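Imine reductase (PDB 4D3D) catalyses the NADPH-dependent reduction of imines such as 2-methylpyrroline to amines, with S selectivity. Local coordinates at residues S46-N51 and A76-V81; I66-S69 and E73-A76; T86-M91 and A130-G135. One frame throughout, in Å; residues are numbered along the deposited sequence. Where two conformers were deposited one is given.

Contact 1 (S46-N51 and A76-V81)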
# COMPACT_ATOMS: atom_id res chain seq x y z
N SER B 46 -24.97 -4.95 -35.19
CA SER B 46 -25.67 -6.23 -35.26
C SER B 46 -24.93 -7.14 -34.23
O SER B 46 -23.73 -7.27 -34.35
CB SER B 46 -25.50 -6.81 -36.65
OG SER B 46 -25.96 -8.16 -36.68
N VAL B 47 -25.65 -7.67 -33.24
CA VAL B 47 -25.04 -8.44 -32.16
C VAL B 47 -25.61 -9.86 -32.13
O VAL B 47 -26.80 -10.02 -31.91
CB VAL B 47 -25.25 -7.77 -30.81
CG1 VAL B 47 -24.56 -8.52 -29.67
CG2 VAL B 47 -24.74 -6.34 -30.84
N THR B 48 -24.76 -10.89 -32.25
CA THR B 48 -25.20 -12.28 -32.16
C THR B 48 -24.73 -12.80 -30.79
O THR B 48 -23.59 -12.49 -30.38
CB THR B 48 -24.59 -13.11 -33.26
OG1 THR B 48 -25.12 -12.65 -34.52
CG2 THR B 48 -24.89 -14.56 -33.06
N VAL B 49 -25.60 -13.50 -30.05
CA VAL B 49 -25.30 -13.96 -28.66
C VAL B 49 -25.55 -15.45 -28.49
O VAL B 49 -26.44 -15.99 -29.15
CB VAL B 49 -26.07 -13.17 -27.58
CG1 VAL B 49 -25.76 -11.66 -27.69
CG2 VAL B 49 -27.59 -13.40 -27.63
N TRP B 50 -24.78 -16.09 -27.63
CA TRP B 50 -24.95 -17.46 -27.17
C TRP B 50 -24.59 -17.56 -25.69
O TRP B 50 -23.64 -16.92 -25.22
CB TRP B 50 -24.12 -18.52 -27.96
CG TRP B 50 -24.35 -19.95 -27.54
CD1 TRP B 50 -25.27 -20.81 -28.03
CD2 TRP B 50 -23.62 -20.67 -26.56
NE1 TRP B 50 -25.17 -22.01 -27.40
CE2 TRP B 50 -24.20 -21.94 -26.45
CE3 TRP B 50 -22.55 -20.35 -25.72
CZ2 TRP B 50 -23.72 -22.92 -25.59
CZ3 TRP B 50 -22.06 -21.29 -24.82
CH2 TRP B 50 -22.68 -22.61 -24.76
N ASN B 51 -25.35 -18.41 -25.00
CA ASN B 51 -25.08 -18.75 -23.61
C ASN B 51 -25.59 -20.18 -23.34
O ASN B 51 -26.52 -20.61 -23.97
CB ASN B 51 -25.77 -17.67 -22.77
CG ASN B 51 -25.35 -17.67 -21.31
OD1 ASN B 51 -24.20 -17.28 -20.94
ND2 ASN B 51 -26.28 -18.13 -20.45
N ALA B 76 -19.81 -18.77 -36.38
CA ALA B 76 -20.00 -18.51 -37.82
C ALA B 76 -20.47 -17.10 -38.13
O ALA B 76 -20.23 -16.59 -39.26
CB ALA B 76 -20.96 -19.54 -38.44
N ALA B 77 -21.16 -16.49 -37.17
CA ALA B 77 -21.81 -15.19 -37.39
C ALA B 77 -20.86 -14.04 -37.71
O ALA B 77 -21.24 -13.05 -38.41
CB ALA B 77 -22.68 -14.82 -36.21
N ASN B 78 -19.67 -14.06 -37.09
CA ASN B 78 -18.79 -12.92 -37.13
C ASN B 78 -17.32 -13.36 -37.00
O ASN B 78 -17.00 -14.45 -36.46
CB ASN B 78 -19.09 -11.91 -35.98
CG ASN B 78 -20.39 -11.22 -36.09
OD1 ASN B 78 -21.36 -11.51 -35.34
ND2 ASN B 78 -20.50 -10.35 -37.04
N GLU B 79 -16.44 -12.45 -37.43
CA GLU B 79 -14.99 -12.60 -37.23
C GLU B 79 -14.58 -12.34 -35.79
O GLU B 79 -13.81 -13.09 -35.21
CB GLU B 79 -14.26 -11.57 -38.10
CG GLU B 79 -12.76 -11.51 -37.91
CD GLU B 79 -12.16 -10.46 -38.89
OE1 GLU B 79 -12.63 -9.30 -38.94
OE2 GLU B 79 -11.31 -10.87 -39.68
N LEU B 80 -15.17 -11.29 -35.21
CA LEU B 80 -14.85 -10.89 -33.83
C LEU B 80 -15.83 -11.49 -32.81
O LEU B 80 -17.07 -11.29 -32.94
CB LEU B 80 -14.85 -9.37 -33.74
CG LEU B 80 -14.40 -8.81 -32.40
CD1 LEU B 80 -12.96 -9.14 -32.13
CD2 LEU B 80 -14.63 -7.30 -32.32
N VAL B 81 -15.25 -12.21 -31.81
CA VAL B 81 -16.03 -12.96 -30.80
C VAL B 81 -15.53 -12.50 -29.45
O VAL B 81 -14.39 -12.76 -29.10
CB VAL B 81 -15.77 -14.46 -31.00
CG1 VAL B 81 -16.52 -15.24 -29.92
CG2 VAL B 81 -16.10 -14.90 -32.43

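Contact 2 (I66-S69 and E73-A76)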
# COMPACT_ATOMS: atom_id res chain seq x y z
N ILE B 66 -29.51 -11.07 -31.83
CA ILE B 66 -29.85 -12.30 -32.46
C ILE B 66 -29.29 -13.47 -31.57
O ILE B 66 -28.07 -13.64 -31.47
CB ILE B 66 -29.19 -12.34 -33.84
CG1 ILE B 66 -29.60 -11.09 -34.67
CG2 ILE B 66 -29.49 -13.64 -34.55
CD1 ILE B 66 -31.06 -11.06 -34.97
N ARG B 67 -30.17 -14.19 -30.90
CA ARG B 67 -29.81 -15.37 -30.16
C ARG B 67 -29.73 -16.56 -31.12
O ARG B 67 -30.63 -16.82 -31.93
CB ARG B 67 -30.81 -15.68 -29.06
CG ARG B 67 -30.57 -17.02 -28.30
CD ARG B 67 -31.45 -17.19 -27.05
NE ARG B 67 -32.83 -16.80 -27.37
CZ ARG B 67 -33.74 -16.36 -26.47
NH1 ARG B 67 -33.48 -16.27 -25.15
NH2 ARG B 67 -34.93 -15.98 -26.94
N VAL B 68 -28.65 -17.28 -31.02
CA VAL B 68 -28.49 -18.54 -31.72
C VAL B 68 -28.41 -19.73 -30.77
O VAL B 68 -28.02 -19.63 -29.62
CB VAL B 68 -27.24 -18.55 -32.64
CG1 VAL B 68 -27.37 -17.42 -33.68
CG2 VAL B 68 -25.99 -18.35 -31.84
N SER B 69 -28.79 -20.87 -31.29
CA SER B 69 -28.90 -22.05 -30.43
C SER B 69 -27.56 -22.67 -30.01
O SER B 69 -27.39 -23.18 -28.86
CB SER B 69 -29.78 -23.11 -31.15
OG SER B 69 -29.89 -24.31 -30.33
N GLU B 73 -23.04 -21.82 -34.46
CA GLU B 73 -23.70 -20.71 -35.10
C GLU B 73 -23.14 -19.37 -34.64
O GLU B 73 -23.01 -18.39 -35.44
CB GLU B 73 -25.24 -20.80 -34.83
CG GLU B 73 -25.90 -21.99 -35.54
CD GLU B 73 -27.29 -22.18 -34.97
OE1 GLU B 73 -27.38 -22.61 -33.84
OE2 GLU B 73 -28.26 -21.81 -35.59
N ALA B 74 -22.81 -19.29 -33.35
CA ALA B 74 -22.28 -18.06 -32.81
C ALA B 74 -20.90 -17.74 -33.47
O ALA B 74 -20.62 -16.62 -33.81
CB ALA B 74 -22.15 -18.12 -31.27
N LEU B 75 -20.04 -18.75 -33.58
CA LEU B 75 -18.69 -18.55 -34.21
C LEU B 75 -18.87 -18.15 -35.68
O LEU B 75 -18.13 -17.34 -36.18
CB LEU B 75 -17.90 -19.86 -34.10
CG LEU B 75 -17.39 -20.30 -32.72
CD1 LEU B 75 -16.74 -21.66 -32.80
CD2 LEU B 75 -16.38 -19.27 -32.23
N ALA B 76 -19.81 -18.77 -36.38
CA ALA B 76 -20.00 -18.51 -37.82
C ALA B 76 -20.47 -17.10 -38.13
O ALA B 76 -20.23 -16.59 -39.26
CB ALA B 76 -20.96 -19.54 -38.44
O HOH W 1 -30.14 -20.75 -33.90

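Contact 3 (T86-M91 and A130-G135)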
# COMPACT_ATOMS: atom_id res chain seq x y z
N THR B 86 -16.75 -16.83 -17.34
CA THR B 86 -16.35 -16.75 -15.94
C THR B 86 -14.90 -17.22 -15.70
O THR B 86 -14.29 -16.81 -14.73
CB THR B 86 -17.31 -17.57 -15.01
OG1 THR B 86 -17.35 -18.92 -15.45
CG2 THR B 86 -18.73 -16.99 -14.98
N ASP B 87 -14.34 -18.07 -16.59
CA ASP B 87 -13.02 -18.66 -16.41
C ASP B 87 -12.49 -19.09 -17.78
O ASP B 87 -13.31 -19.39 -18.66
CB ASP B 87 -13.16 -19.92 -15.57
CG ASP B 87 -11.84 -20.42 -14.99
OD1 ASP B 87 -11.07 -21.19 -15.63
OD2 ASP B 87 -11.59 -20.09 -13.82
N TYR B 88 -11.18 -19.22 -17.94
CA TYR B 88 -10.64 -19.83 -19.17
C TYR B 88 -11.02 -21.28 -19.36
O TYR B 88 -11.14 -21.77 -20.56
CB TYR B 88 -9.09 -19.73 -19.21
CG TYR B 88 -8.58 -18.40 -19.68
CD1 TYR B 88 -8.48 -17.29 -18.81
CD2 TYR B 88 -8.19 -18.23 -21.02
CE1 TYR B 88 -8.01 -16.06 -19.27
CE2 TYR B 88 -7.71 -17.02 -21.47
CZ TYR B 88 -7.60 -15.96 -20.63
OH TYR B 88 -7.21 -14.75 -21.18
N ASN B 89 -11.26 -22.01 -18.27
CA ASN B 89 -11.75 -23.38 -18.46
C ASN B 89 -13.03 -23.52 -19.28
O ASN B 89 -13.21 -24.56 -19.97
CB ASN B 89 -11.88 -24.14 -17.14
CG ASN B 89 -10.52 -24.42 -16.58
OD1 ASN B 89 -9.51 -24.36 -17.32
ND2 ASN B 89 -10.45 -24.62 -15.31
N VAL B 90 -13.89 -22.52 -19.17
CA VAL B 90 -15.17 -22.51 -19.88
C VAL B 90 -14.76 -22.44 -21.38
O VAL B 90 -15.36 -23.09 -22.19
CB VAL B 90 -16.10 -21.32 -19.54
CG1 VAL B 90 -17.33 -21.34 -20.41
CG2 VAL B 90 -16.53 -21.39 -18.06
N MET B 91 -13.79 -21.59 -21.73
CA MET B 91 -13.36 -21.49 -23.15
C MET B 91 -13.01 -22.81 -23.76
O MET B 91 -13.51 -23.17 -24.84
CB MET B 91 -12.20 -20.48 -23.35
CG MET B 91 -11.95 -20.19 -24.78
SD MET B 91 -10.26 -19.67 -25.25
CE MET B 91 -9.33 -21.11 -24.91
N ALA B 130 -6.95 -19.51 -35.20
CA ALA B 130 -7.57 -18.31 -34.67
C ALA B 130 -6.50 -17.38 -34.08
O ALA B 130 -5.32 -17.73 -34.01
CB ALA B 130 -8.59 -18.72 -33.57
N ARG B 131 -6.93 -16.16 -33.79
CA ARG B 131 -6.08 -15.18 -33.07
C ARG B 131 -6.73 -14.78 -31.74
O ARG B 131 -7.94 -14.87 -31.62
CB ARG B 131 -5.88 -13.99 -34.00
CG ARG B 131 -5.10 -14.27 -35.32
CD ARG B 131 -3.65 -14.71 -35.03
N HIS B 132 -5.93 -14.33 -30.75
CA HIS B 132 -6.36 -14.13 -29.34
C HIS B 132 -5.99 -12.70 -28.91
O HIS B 132 -4.88 -12.29 -29.19
CB HIS B 132 -5.74 -15.14 -28.45
CG HIS B 132 -6.00 -14.94 -26.98
ND1 HIS B 132 -5.27 -14.09 -26.17
CD2 HIS B 132 -6.89 -15.53 -26.16
CE1 HIS B 132 -5.68 -14.17 -24.92
NE2 HIS B 132 -6.70 -15.01 -24.90
N ILE B 133 -6.97 -11.93 -28.42
CA ILE B 133 -6.68 -10.63 -27.73
C ILE B 133 -7.05 -10.83 -26.28
O ILE B 133 -8.14 -11.36 -25.94
CB ILE B 133 -7.39 -9.46 -28.34
CG1 ILE B 133 -7.00 -9.20 -29.79
CG2 ILE B 133 -7.14 -8.21 -27.55
CD1 ILE B 133 -8.02 -8.29 -30.45
N THR B 134 -6.10 -10.48 -25.37
CA THR B 134 -6.37 -10.55 -23.94
C THR B 134 -6.90 -9.24 -23.50
O THR B 134 -6.28 -8.23 -23.77
CB THR B 134 -5.09 -10.89 -23.13
OG1 THR B 134 -4.50 -12.04 -23.73
CG2 THR B 134 -5.39 -11.22 -21.65
N GLY B 135 -7.98 -9.23 -22.72
CA GLY B 135 -8.49 -7.99 -22.16
C GLY B 135 -8.67 -8.08 -20.63
O GLY B 135 -9.18 -9.06 -20.12

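Contact 1 (S46-N51 and A76-V81)
In the Rossmann domain, where helix 71-77 links strands 66-67 and 80-83, Thr-48 on strand 46-50 meets Ala-77 of the segment leading from that helix to strand 80-83. The two residues face each other with their CA atoms 6.9 Å apart, Thr-48 buried and Ala-77 at the exposed margin. The Ala-77 methyl sits over the branched end of the threonine and touches all three of its side-chain atoms. Thr-48 OG1 lies 3.7 Å from Ala-77 CB, and Thr-48 CG2 is 3.9 Å from the same methyl. A chi1 of -66° puts OG1 beside the backbone N and CG2 opposite that N, and the Ala-77 methyl lies against both branches. The contact is van der Waals in kind, and with 103 Å² buried it is small. The helix belongs to the right-handed beta-alpha-beta crossover of this fold: it carries the chain from the edge strand 66-67 over strands 46-50 and 23-27 to strand 80-83, and Ala-77 also packs on Thr-25 of the strand in between. The side chain of Asn-78, the next residue, lies at a slant beside Thr-48 and widens the cover that the methyl gives it. Thr-48 itself is held in the sheet by backbone bonds to Val-24 and Val-26, and its side chain also packs on Val-68, the residue that meets the same helix one turn earlier.

Contact 2 (I66-S69 and E73-A76)
Between Val-68 and Glu-73 the chain turns back on itself, with Val-68 CA 6.3 Å from Glu-73 CA in the first turn of helix 71-77. Val-68 points into that turn, and its CB lies 3.7 Å from Glu-73 CB as the two side chains run past one another, pointing opposite ways. CG2 of the valine makes the contacts with Ala-74. A chi1 of -60° puts CG1 beside the backbone N and leaves CG2 between that N and the carbonyl carbon, where Val-68 CG2 reaches the helix backbone 3.6 Å from Ala-74 N and touches Ala-74 CB at 3.9 Å. Beyond CB the chain of Glu-73 runs on past the valine, nearly straight about chi2 (167°), and delivers the carboxylate beside Ser-69. One water joins the two ends, taking the backbone N-H of Ser-69 at 2.9 Å from Ser-69 N and donating to Glu-73 OE2 at 2.7 Å. The other carboxylate oxygen, OE1, is hydrogen-bonded to Thr-70 OG1, just before the helix. On the strand side, Arg-67 forms a salt bridge to Asp-58 and bonds Ser-54 O. Towards the sheet, Val-68 packs on Thr-48 and bonds the Val-49 backbone, while Ala-74 leans on Trp-50 and accepts at its O from Thr-25 OG1; the helix lies across strands 46-50 and 23-27.

Contact 3 (T86-M91 and A130-G135)
Tyr-88 and His-132 meet edge to edge inside the Rossmann domain, where side chains of helix 88-95 and of strand 131-137 in the central sheet span the gap between them. Although the contact is buried, the backbones stay far apart, with Tyr-88 CA 11.3 Å from Thr-134 CA, and the tyrosine and the histidine reach across from opposite directions. Along the strand, Arg-131 is bonded through its backbone to Leu-107 of the adjacent strand 106-109 and to Lys-105 just before it. His-132 comes next: with CG opposite its backbone N (chi1 174°), the imidazole projects towards the helix, and Tyr-88 OH lies in the ring plane at its edge. Ile-133 turns to the other side. Thr-134 then crosses the tyrosine at about a right angle, its methyl CG2 4.0 Å from Tyr-88 OH, while its OG1 is hydrogen-bonded to Pro-180 O. Ala-118 and Ala-121 of helix 115-127 pack against the tyrosine. The helix bearing Tyr-88 is N-capped by Asp-87: in one of that residue's two conformers, OD1 takes the N-H of Asn-89 with its anti lone pair, Asn-89 N lying 2.8 Å from Asp-87 OD1 in a nearly straight bond (169°).

Overall arrangement
Contacts 1 and 2 are two parts of one crossover: their centres lie about 6 Å apart, they share Ala-76 and helix 71-77, and they rest on the adjacent strands 46-50 and 66-67. Val-49 N probably bonds Ile-66 O, and Trp-50 NE1 bonds Ser-69 O, each at 2.9 Å. Contact 3 belongs to the same sheet but follows in the chain, strand 80-83 leading on to helix 88-95; its centre is about 15 Å from that of contact 1 and about 18 Å from that of contact 2, and it touches neither, the nearest atoms being about 5 and 8 Å off. All three lie in the NAD-binding domain. The polyether pocket, which includes Met-225, Phe-232 and Tyr-236, is instead on helix 215-242 of the C-terminal domain.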